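PDB 6RTE: cytochrome c from Pseudomonas aeruginosa, which acts as the dihydro-heme d1 dehydrogenase NirN in heme d1 biosynthesis, joining a heme c domain to an eight-bladed beta-propeller. Local coordinates for residues 151-156 / 490-495; 178-183 / 193-198; 201-206 / 213-218. All blocks are in the same frame, centred on the assembly; numbering follows the deposited sequence.

Contact 1. Residues 151-156 / 490-495; sequences VVVESG and KPSGKY
Val151 to Glu154 pair antiparallel with Pro491 to Tyr495, and through this pairing the last strand of the chain enters the same four-stranded blade as the first, the Velcro closure of a beta-propeller. The tight part lies at the Val151 end. Val151 and Tyr495 exchange two backbone bonds, and Val153 N reaches Gly493 O at 3.0 Å almost straight (174°). The register then slips by one residue between Val152 and Glu154, a beta bulge in which Ser492 N bonds to Val153 O. Side chains close over both faces. On one, Val152 CG2 rests 3.9 Å from Lys494 CB, while the Lys494 amine turns off to Ser464, Leu462 and His451. On the other, the Tyr495 ring has its edge, at CD1, 3.4 Å from Val151 O, and CE1 touches Val153 CG2; Pro184 and Phe186 of the next blade pack against Val151 and Tyr495. Towards Gly156 the contact loosens. The Lys490 chain bends twice and carries its amine away into solvent, its CB lying 3.5 Å from Gly156 N. Across the contact this end is held by the carbonyl of Lys490, which takes two bonds from Ser155: the backbone N approaches from above the carbonyl plane at 3.1 Å, whereas a chi1 of 76° swings Ser155 OG into that plane, 2.7 Å from Lys490 O.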
loop_
_atom_site.group_PDB
_atom_site.type_symbol
_atom_site.label_atom_id
_atom_site.label_comp_id
_atom_site.label_asym_id
_atom_site.label_seq_id
_atom_site.Cartn_x
_atom_site.Cartn_y
_atom_site.Cartn_z
ATOM N N VAL A 151 -2.734 12.237 -6.182
ATOM C CA VAL A 151 -1.472 11.547 -6.413
ATOM C C VAL A 151 -1.808 10.232 -7.109
ATOM O O VAL A 151 -2.531 9.393 -6.554
ATOM C CB VAL A 151 -0.715 11.318 -5.096
ATOM C CG1 VAL A 151 0.579 10.535 -5.320
ATOM C CG2 VAL A 151 -0.409 12.655 -4.428
ATOM N N VAL A 152 -1.311 10.057 -8.326
ATOM C CA VAL A 152 -1.651 8.901 -9.159
ATOM C C VAL A 152 -0.409 8.047 -9.342
ATOM O O VAL A 152 0.617 8.526 -9.841
ATOM C CB VAL A 152 -2.225 9.323 -10.520
ATOM C CG1 VAL A 152 -2.612 8.081 -11.330
ATOM C CG2 VAL A 152 -3.407 10.212 -10.328
ATOM N N VAL A 153 -0.504 6.783 -8.947
ATOM C CA VAL A 153 0.610 5.842 -9.053
ATOM C C VAL A 153 0.513 5.148 -10.409
ATOM O O VAL A 153 -0.482 4.475 -10.709
ATOM C CB VAL A 153 0.594 4.839 -7.894
ATOM C CG1 VAL A 153 1.715 3.823 -8.036
ATOM C CG2 VAL A 153 0.750 5.572 -6.548
ATOM N N GLU A 154 1.520 5.362 -11.255
ATOM C CA GLU A 154 1.584 4.723 -12.576
ATOM C C GLU A 154 2.538 3.535 -12.450
ATOM O O GLU A 154 3.748 3.660 -12.651
ATOM C CB GLU A 154 2.041 5.709 -13.642
ATOM C CG GLU A 154 1.075 6.858 -13.880
ATOM C CD GLU A 154 1.611 7.863 -14.884
ATOM O OE1 GLU A 154 2.151 8.919 -14.463
ATOM O OE2 GLU A 154 1.497 7.593 -16.094
ATOM N N SER A 155 1.983 2.375 -12.102
ATOM C CA SER A 155 2.825 1.247 -11.709
ATOM C C SER A 155 3.464 0.538 -12.898
ATOM O O SER A 155 4.454 -0.172 -12.713
ATOM C CB SER A 155 2.005 0.258 -10.880
ATOM O OG SER A 155 1.136 -0.507 -11.699
ATOM N N GLY A 156 2.925 0.712 -14.103
ATOM C CA GLY A 156 3.479 0.032 -15.264
ATOM C C GLY A 156 4.871 0.510 -15.633
ATOM O O GLY A 156 5.714 -0.284 -16.060
ATOM N N LYS A 490 -0.839 0.906 -16.677
ATOM C CA LYS A 490 -1.119 0.201 -15.432
ATOM C C LYS A 490 -1.220 1.159 -14.253
ATOM O O LYS A 490 -0.490 1.010 -13.263
ATOM C CB LYS A 490 -0.031 -0.841 -15.163
ATOM C CG LYS A 490 0.149 -1.811 -16.297
ATOM C CD LYS A 490 -0.369 -3.181 -15.921
ATOM C CE LYS A 490 0.643 -3.918 -15.078
ATOM N NZ LYS A 490 0.001 -4.973 -14.253
ATOM N N PRO A 491 -2.111 2.139 -14.309
ATOM C CA PRO A 491 -2.381 2.945 -13.113
ATOM C C PRO A 491 -2.952 2.059 -12.018
ATOM O O PRO A 491 -3.740 1.152 -12.280
ATOM C CB PRO A 491 -3.402 3.979 -13.598
ATOM C CG PRO A 491 -4.133 3.259 -14.708
ATOM C CD PRO A 491 -3.091 2.389 -15.386
ATOM N N SER A 492 -2.531 2.311 -10.777
ATOM C CA SER A 492 -3.012 1.522 -9.655
ATOM C C SER A 492 -3.847 2.447 -8.772
ATOM O O SER A 492 -4.989 2.774 -9.139
ATOM C CB SER A 492 -1.840 0.842 -8.936
ATOM O OG SER A 492 -0.797 1.765 -8.685
ATOM N N GLY A 493 -3.345 2.889 -7.636
ATOM C CA GLY A 493 -4.116 3.769 -6.776
ATOM C C GLY A 493 -3.986 5.227 -7.177
ATOM O O GLY A 493 -2.994 5.639 -7.783
ATOM N N LYS A 494 -5.033 6.001 -6.866
ATOM C CA LYS A 494 -4.972 7.454 -6.887
ATOM C C LYS A 494 -5.557 7.958 -5.574
ATOM O O LYS A 494 -6.456 7.339 -4.994
ATOM C CB LYS A 494 -5.706 8.076 -8.095
ATOM C CG LYS A 494 -7.231 8.156 -8.011
ATOM C CD LYS A 494 -7.909 6.785 -7.978
ATOM C CE LYS A 494 -7.495 5.899 -9.129
ATOM N NZ LYS A 494 -8.356 4.692 -9.184
ATOM N N TYR A 495 -5.017 9.073 -5.094
ATOM C CA TYR A 495 -5.211 9.489 -3.711
ATOM C C TYR A 495 -5.464 10.982 -3.683
ATOM O O TYR A 495 -4.594 11.772 -4.060
ATOM C CB TYR A 495 -3.990 9.100 -2.872
ATOM C CG TYR A 495 -3.695 7.621 -3.000
ATOM C CD1 TYR A 495 -2.952 7.130 -4.068
ATOM C CD2 TYR A 495 -4.200 6.710 -2.085
ATOM C CE1 TYR A 495 -2.707 5.786 -4.213
ATOM C CE2 TYR A 495 -3.956 5.354 -2.221
ATOM C CZ TYR A 495 -3.207 4.896 -3.287
ATOM O OH TYR A 495 -2.950 3.546 -3.433
#

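Contact 2. Residues 178-183 / 193-198; sequences YALHGG and VYFASR. With HEC (heme c), chain C.
Where the propeller meets the heme c domain, Tyr178 and Arg198 reach out side by side from the loop that leads into the inner strand of a blade and from just beyond the neighbouring strand, and together hold a heme c propionate. Both terminal nitrogens of Arg198 bond to the same carboxylate oxygen: NH1 lies 2.8 Å and NH2 3.0 Å from heme O1A, with the carboxylate at the edge of the guanidinium, near its plane. Tyr178 OH adds a weak bond to this oxygen, and the charge of Arg198 would be expected to stabilise the ionised propionate; Arg84 is a further hydrogen-bond partner of the heme. A bend at chi3 (86°) turns the Arg198 head towards the propionate. There the ring edge of Tyr178 stands over the guanidinium face, CE2 being 3.6 Å from NH2 with the planes 77° apart. Further back, Arg198 CB sits over one face of the His181 ring, a CH-pi contact, while His181 ND1 is bonded to Thr222 O. The backbones are joined sparingly. Arg198 N bonds to Ala179 O (2.8 Å) and His181 N to Ala196 O (2.7 Å, 173°). Beyond these, one water links Tyr178 O to Ser197 OG, which is also bonded to Trp201 N, and a second carries the pairing from Ala196 N to His181 O, where the two strands have drawn apart. The end of the Leu180 side chain comes back to the second strand, its CD1 meeting Phe195 CD1 at 3.8 Å. Short, water-bridged pairing thus forms the inner part of this blade of the eight-bladed propeller, whose loop side chains bind a propionate of the heme c domain.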
loop_
_atom_site.group_PDB
_atom_site.type_symbol
_atom_site.label_atom_id
_atom_site.label_comp_id
_atom_site.label_asym_id
_atom_site.label_seq_id
_atom_site.Cartn_x
_atom_site.Cartn_y
_atom_site.Cartn_z
ATOM N N TYR A 178 11.293 1.981 -7.725
ATOM C CA TYR A 178 10.683 0.817 -8.350
ATOM C C TYR A 178 9.655 0.173 -7.428
ATOM O O TYR A 178 9.907 -0.033 -6.245
ATOM C CB TYR A 178 11.787 -0.179 -8.726
ATOM C CG TYR A 178 11.310 -1.462 -9.342
ATOM C CD1 TYR A 178 10.970 -1.529 -10.686
ATOM C CD2 TYR A 178 11.223 -2.627 -8.582
ATOM C CE1 TYR A 178 10.545 -2.715 -11.254
ATOM C CE2 TYR A 178 10.802 -3.814 -9.144
ATOM C CZ TYR A 178 10.466 -3.853 -10.477
ATOM O OH TYR A 178 10.045 -5.039 -11.034
ATOM N N ALA A 179 8.484 -0.140 -7.987
ATOM C CA ALA A 179 7.446 -0.928 -7.319
ATOM C C ALA A 179 7.035 -0.299 -5.981
ATOM O O ALA A 179 7.277 -0.828 -4.896
ATOM C CB ALA A 179 7.919 -2.378 -7.122
ATOM N N LEU A 180 6.366 0.842 -6.093
ATOM C CA LEU A 180 5.829 1.492 -4.905
ATOM C C LEU A 180 4.833 0.569 -4.204
ATOM O O LEU A 180 4.063 -0.146 -4.850
ATOM C CB LEU A 180 5.146 2.804 -5.280
ATOM C CG LEU A 180 6.040 3.901 -5.862
ATOM C CD1 LEU A 180 5.221 5.176 -6.087
ATOM C CD2 LEU A 180 7.210 4.172 -4.946
ATOM N N HIS A 181 4.851 0.601 -2.878
ATOM C CA HIS A 181 4.087 -0.310 -2.037
ATOM C C HIS A 181 3.248 0.464 -1.035
ATOM O O HIS A 181 3.746 1.390 -0.399
ATOM C CB HIS A 181 5.006 -1.244 -1.226
ATOM C CG HIS A 181 5.258 -2.563 -1.871
ATOM N ND1 HIS A 181 5.779 -3.634 -1.179
ATOM C CD2 HIS A 181 5.075 -2.987 -3.144
ATOM C CE1 HIS A 181 5.899 -4.665 -1.997
ATOM N NE2 HIS A 181 5.480 -4.298 -3.194
ATOM N N GLY A 182 1.995 0.054 -0.868
ATOM C CA GLY A 182 1.215 0.468 0.280
ATOM C C GLY A 182 0.429 1.749 0.115
ATOM O O GLY A 182 -0.334 2.105 1.024
ATOM N N GLY A 183 0.573 2.447 -1.005
ATOM C CA GLY A 183 -0.137 3.690 -1.199
ATOM C C GLY A 183 0.513 4.824 -0.422
ATOM O O GLY A 183 1.034 4.633 0.678
ATOM N N VAL A 193 3.930 14.357 0.738
ATOM C CA VAL A 193 3.490 12.991 0.449
ATOM C C VAL A 193 4.690 12.058 0.574
ATOM O O VAL A 193 5.813 12.399 0.172
ATOM C CB VAL A 193 2.794 12.886 -0.925
ATOM C CG1 VAL A 193 3.648 13.419 -2.028
ATOM C CG2 VAL A 193 2.371 11.445 -1.220
ATOM N N TYR A 194 4.447 10.900 1.176
ATOM C CA TYR A 194 5.475 9.930 1.542
ATOM C C TYR A 194 5.189 8.623 0.818
ATOM O O TYR A 194 4.082 8.089 0.918
ATOM C CB TYR A 194 5.497 9.708 3.066
ATOM C CG TYR A 194 5.741 10.962 3.871
ATOM C CD1 TYR A 194 4.718 11.893 4.087
ATOM C CD2 TYR A 194 6.989 11.232 4.405
ATOM C CE1 TYR A 194 4.948 13.058 4.815
ATOM C CE2 TYR A 194 7.228 12.400 5.138
ATOM C CZ TYR A 194 6.210 13.306 5.335
ATOM O OH TYR A 194 6.461 14.462 6.063
ATOM N N PHE A 195 6.180 8.132 0.076
ATOM C CA PHE A 195 6.080 6.902 -0.683
ATOM C C PHE A 195 7.012 5.849 -0.085
ATOM O O PHE A 195 8.120 6.167 0.355
ATOM C CB PHE A 195 6.474 7.121 -2.153
ATOM C CG PHE A 195 5.649 8.154 -2.872
ATOM C CD1 PHE A 195 4.462 7.797 -3.503
ATOM C CD2 PHE A 195 6.082 9.472 -2.952
ATOM C CE1 PHE A 195 3.704 8.752 -4.198
ATOM C CE2 PHE A 195 5.336 10.432 -3.647
ATOM C CZ PHE A 195 4.146 10.071 -4.267
ATOM N N ALA A 196 6.578 4.597 -0.102
ATOM C CA ALA A 196 7.439 3.472 0.246
ATOM C C ALA A 196 7.545 2.558 -0.963
ATOM O O ALA A 196 6.558 2.341 -1.680
ATOM C CB ALA A 196 6.902 2.706 1.456
ATOM N N SER A 197 8.740 2.032 -1.205
ATOM C CA SER A 197 8.941 1.115 -2.318
ATOM C C SER A 197 9.212 -0.286 -1.790
ATOM O O SER A 197 9.613 -0.489 -0.637
ATOM C CB SER A 197 10.091 1.577 -3.236
ATOM O OG SER A 197 11.356 1.156 -2.759
ATOM N N ARG A 198 8.986 -1.257 -2.673
ATOM C CA ARG A 198 9.155 -2.656 -2.317
ATOM C C ARG A 198 10.527 -2.927 -1.725
ATOM O O ARG A 198 10.655 -3.650 -0.725
ATOM C CB ARG A 198 8.942 -3.528 -3.558
ATOM C CG ARG A 198 9.113 -5.029 -3.292
ATOM C CD ARG A 198 9.100 -5.809 -4.585
ATOM N NE ARG A 198 10.422 -5.879 -5.186
ATOM C CZ ARG A 198 10.680 -6.377 -6.393
ATOM N NH1 ARG A 198 9.701 -6.845 -7.169
ATOM N NH2 ARG A 198 11.930 -6.398 -6.834
HETATM FE FE HEC C . 17.736 -7.447 -14.436
HETATM C CHA HEC C . 14.533 -6.670 -13.741
HETATM C CHB HEC C . 17.221 -10.686 -13.378
HETATM C CHC HEC C . 20.940 -8.341 -15.488
HETATM C CHD HEC C . 18.500 -4.207 -14.987
HETATM N NA HEC C . 16.197 -8.488 -13.712
HETATM C C1A HEC C . 14.945 -7.960 -13.502
HETATM C C2A HEC C . 14.097 -8.967 -12.980
HETATM C C3A HEC C . 14.845 -10.093 -12.882
HETATM C C4A HEC C . 16.157 -9.798 -13.330
HETATM C CMA HEC C . 14.362 -11.416 -12.370
HETATM C CAA HEC C . 12.639 -8.812 -12.603
HETATM C CBA HEC C . 12.564 -8.317 -11.148
HETATM C CGA HEC C . 11.186 -8.006 -10.621
HETATM O O1A HEC C . 11.067 -7.462 -9.494
HETATM O O2A HEC C . 10.171 -8.264 -11.279
HETATM N NB HEC C . 18.874 -9.210 -14.425
HETATM C C1B HEC C . 18.469 -10.383 -13.949
HETATM C C2B HEC C . 19.513 -11.343 -14.101
HETATM C C3B HEC C . 20.571 -10.717 -14.700
HETATM C C4B HEC C . 20.126 -9.320 -14.901
HETATM C CMB HEC C . 19.438 -12.781 -13.679
HETATM C CAB HEC C . 21.908 -11.205 -15.144
HETATM C CBB HEC C . 21.761 -12.588 -15.776
HETATM N NC HEC C . 19.442 -6.464 -15.131
HETATM C C1C HEC C . 20.636 -6.983 -15.498
HETATM C C2C HEC C . 21.485 -5.927 -15.891
HETATM C C3C HEC C . 20.782 -4.737 -15.763
HETATM C C4C HEC C . 19.496 -5.100 -15.262
HETATM C CMC HEC C . 22.895 -6.127 -16.363
HETATM C CAC HEC C . 21.162 -3.326 -15.986
HETATM C CBC HEC C . 21.454 -2.819 -17.393
HETATM N ND HEC C . 16.753 -5.825 -14.381
HETATM C C1D HEC C . 17.213 -4.596 -14.630
HETATM C C2D HEC C . 16.139 -3.605 -14.482
HETATM C C3D HEC C . 15.034 -4.276 -14.143
HETATM C C4D HEC C . 15.445 -5.683 -14.070
HETATM C CMD HEC C . 16.258 -2.117 -14.681
HETATM C CAD HEC C . 13.671 -3.693 -13.864
HETATM C CBD HEC C . 12.846 -3.572 -15.148
HETATM C CGD HEC C . 11.467 -3.001 -14.909
HETATM O O1D HEC C . 11.315 -1.771 -14.869
HETATM O O2D HEC C . 10.476 -3.730 -14.759
HETATM O O HOH W 1 12.132 -0.332 -4.817
HETATM O O HOH W 2 4.025 3.968 -1.266
#

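Contact 3. Residues 201-206 / 213-218; sequences WVTLYD and VAEVRA
Strands 201-206 and 213-217 run antiparallel, their axes 4.6 Å apart at the closest and their directions 168° from one another, as the two arms of the beta hairpin that forms the outer half of a propeller blade. Val202 and Val216 make a hydrogen-bonded pair, Val202 N meeting Val216 O at 2.7 Å nearly straight. At the other end Leu204 N bonds to Ala214 O and Leu204 O takes Val213 N, so two residues face one: a classic beta bulge. It turns Val213 in against its partner strand, where its CG1 lies 3.8 Å from Leu204 CD2 and its CG2 lies 3.6 Å from Asp206 CB. On the face shared by Trp201, Thr203, Glu215 and Arg217 the contacts are more polar. The extended Arg217 chain passes across the indole of Trp201, with Arg217 CB 3.6 Å from the centroid of the six-membered ring, directly over its face. Its guanidinium continues nearly parallel to the ring, the planes 10° apart, and NH2 goes on to Asp199 O and Leu56 O. Thr203 and Glu215 lie alongside each other. Thr203 OG1 donates to the anti lone pair of Glu215 OE2 at 2.7 Å, and this same oxygen forms a salt bridge with Arg177. One carboxylate oxygen thus receives a hydroxyl and a charged N-H, which probably keeps Glu215 ionised, while the indole supports the arginine chain along its length, and the bonds of NH2 to Asp199 O and Leu56 O help place its charged end.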
loop_
_atom_site.group_PDB
_atom_site.type_symbol
_atom_site.label_atom_id
_atom_site.label_comp_id
_atom_site.label_asym_id
_atom_site.label_seq_id
_atom_site.Cartn_x
_atom_site.Cartn_y
_atom_site.Cartn_z
ATOM N N TRP A 201 12.941 1.776 -0.165
ATOM C CA TRP A 201 13.199 3.201 -0.318
ATOM C C TRP A 201 11.980 4.018 0.092
ATOM O O TRP A 201 10.842 3.682 -0.248
ATOM C CB TRP A 201 13.590 3.531 -1.753
ATOM C CG TRP A 201 14.964 3.063 -2.088
ATOM C CD1 TRP A 201 15.308 1.870 -2.672
ATOM C CD2 TRP A 201 16.188 3.754 -1.839
ATOM N NE1 TRP A 201 16.674 1.787 -2.804
ATOM C CE2 TRP A 201 17.238 2.925 -2.300
ATOM C CE3 TRP A 201 16.507 4.985 -1.273
ATOM C CZ2 TRP A 201 18.570 3.300 -2.215
ATOM C CZ3 TRP A 201 17.834 5.352 -1.186
ATOM C CH2 TRP A 201 18.846 4.517 -1.658
ATOM N N VAL A 202 12.229 5.087 0.838
ATOM C CA VAL A 202 11.187 6.026 1.243
ATOM C C VAL A 202 11.484 7.360 0.570
ATOM O O VAL A 202 12.628 7.837 0.615
ATOM C CB VAL A 202 11.127 6.189 2.770
ATOM C CG1 VAL A 202 10.026 7.172 3.154
ATOM C CG2 VAL A 202 10.913 4.843 3.452
ATOM N N THR A 203 10.456 7.963 -0.033
ATOM C CA THR A 203 10.583 9.215 -0.770
ATOM C C THR A 203 9.643 10.252 -0.164
ATOM O O THR A 203 8.462 9.975 0.057
ATOM C CB THR A 203 10.256 9.020 -2.266
ATOM O OG1 THR A 203 11.090 7.990 -2.819
ATOM C CG2 THR A 203 10.464 10.317 -3.070
ATOM N N LEU A 204 10.175 11.443 0.110
ATOM C CA LEU A 204 9.393 12.590 0.564
ATOM C C LEU A 204 9.280 13.582 -0.582
ATOM O O LEU A 204 10.295 14.026 -1.126
ATOM C CB LEU A 204 10.047 13.240 1.782
ATOM C CG LEU A 204 9.457 14.567 2.278
ATOM C CD1 LEU A 204 7.960 14.461 2.534
ATOM C CD2 LEU A 204 10.209 15.010 3.534
ATOM N N TYR A 205 8.044 13.945 -0.938
ATOM C CA TYR A 205 7.761 14.818 -2.068
ATOM C C TYR A 205 6.951 16.010 -1.589
ATOM O O TYR A 205 5.953 15.841 -0.884
ATOM C CB TYR A 205 6.995 14.056 -3.153
ATOM C CG TYR A 205 6.816 14.802 -4.451
ATOM C CD1 TYR A 205 7.810 14.790 -5.417
ATOM C CD2 TYR A 205 5.644 15.491 -4.723
ATOM C CE1 TYR A 205 7.648 15.456 -6.621
ATOM C CE2 TYR A 205 5.475 16.167 -5.930
ATOM C CZ TYR A 205 6.482 16.139 -6.866
ATOM O OH TYR A 205 6.331 16.786 -8.050
ATOM N N ASP A 206 7.376 17.207 -1.982
ATOM C CA ASP A 206 6.722 18.455 -1.611
ATOM C C ASP A 206 5.761 18.846 -2.726
ATOM O O ASP A 206 6.189 19.276 -3.800
ATOM C CB ASP A 206 7.762 19.546 -1.377
ATOM C CG ASP A 206 7.135 20.897 -1.042
ATOM O OD1 ASP A 206 5.895 20.986 -0.903
ATOM O OD2 ASP A 206 7.903 21.870 -0.928
ATOM N N VAL A 213 12.045 16.064 -1.878
ATOM C CA VAL A 213 12.737 16.695 -0.752
ATOM C C VAL A 213 13.877 15.813 -0.255
ATOM O O VAL A 213 15.009 16.277 -0.064
ATOM C CB VAL A 213 11.726 16.973 0.384
ATOM C CG1 VAL A 213 12.449 17.379 1.675
ATOM C CG2 VAL A 213 10.718 18.038 -0.049
ATOM N N ALA A 214 13.580 14.542 -0.016
ATOM C CA ALA A 214 14.561 13.626 0.536
ATOM C C ALA A 214 14.171 12.200 0.179
ATOM O O ALA A 214 13.013 11.913 -0.145
ATOM C CB ALA A 214 14.669 13.783 2.059
ATOM N N GLU A 215 15.159 11.310 0.259
ATOM C CA GLU A 215 14.929 9.883 0.150
ATOM C C GLU A 215 15.894 9.164 1.084
ATOM O O GLU A 215 17.004 9.636 1.349
ATOM C CB GLU A 215 15.135 9.351 -1.275
ATOM C CG GLU A 215 14.264 10.022 -2.337
ATOM C CD GLU A 215 14.358 9.295 -3.671
ATOM O OE1 GLU A 215 15.329 9.556 -4.419
ATOM O OE2 GLU A 215 13.480 8.440 -3.948
ATOM N N VAL A 216 15.464 8.007 1.571
ATOM C CA VAL A 216 16.286 7.182 2.440
ATOM C C VAL A 216 15.874 5.741 2.180
ATOM O O VAL A 216 14.741 5.463 1.780
ATOM C CB VAL A 216 16.147 7.601 3.925
ATOM C CG1 VAL A 216 14.825 7.148 4.545
ATOM C CG2 VAL A 216 17.334 7.106 4.756
ATOM N N ARG A 217 16.823 4.831 2.341
ATOM C CA ARG A 217 16.531 3.406 2.249
ATOM C C ARG A 217 16.395 2.874 3.667
ATOM O O ARG A 217 17.395 2.720 4.381
ATOM C CB ARG A 217 17.593 2.635 1.482
ATOM C CG ARG A 217 17.118 1.196 1.208
ATOM C CD ARG A 217 18.119 0.360 0.394
ATOM N NE ARG A 217 17.438 -0.831 -0.086
ATOM C CZ ARG A 217 18.008 -1.804 -0.784
ATOM N NH1 ARG A 217 19.290 -1.746 -1.082
ATOM N NH2 ARG A 217 17.271 -2.834 -1.175
ATOM N N ALA A 218 15.170 2.576 4.058
ATOM C CA ALA A 218 14.876 2.152 5.420
ATOM C C ALA A 218 15.028 0.653 5.637
ATOM O O ALA A 218 15.188 0.224 6.786
ATOM C CB ALA A 218 13.449 2.579 5.779
#

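Overall arrangement
Contact 1 closes the propeller ring, and contacts 2 and 3 lie within the loop it ties off. Its centre is 11 Å from that of contact 2, in the adjoining blade, and the blades pack there, with Val151 CG1 3.7 Å from Phe195 CZ. Contacts 2 and 3, centres 10 Å apart, share one sheet: strands 192-197 and 201-206 are neighbours, joined by probable bonds of 2.9 Å from Tyr205 N to Val193 O and from Phe195 N to Thr203 O. Contacts 1 and 3 do not touch. Contact 2 bonds to the heme c propionate; between nearest atoms, Gly156 CA is about 8 Å and the Arg217 side chain about 11 Å from the heme.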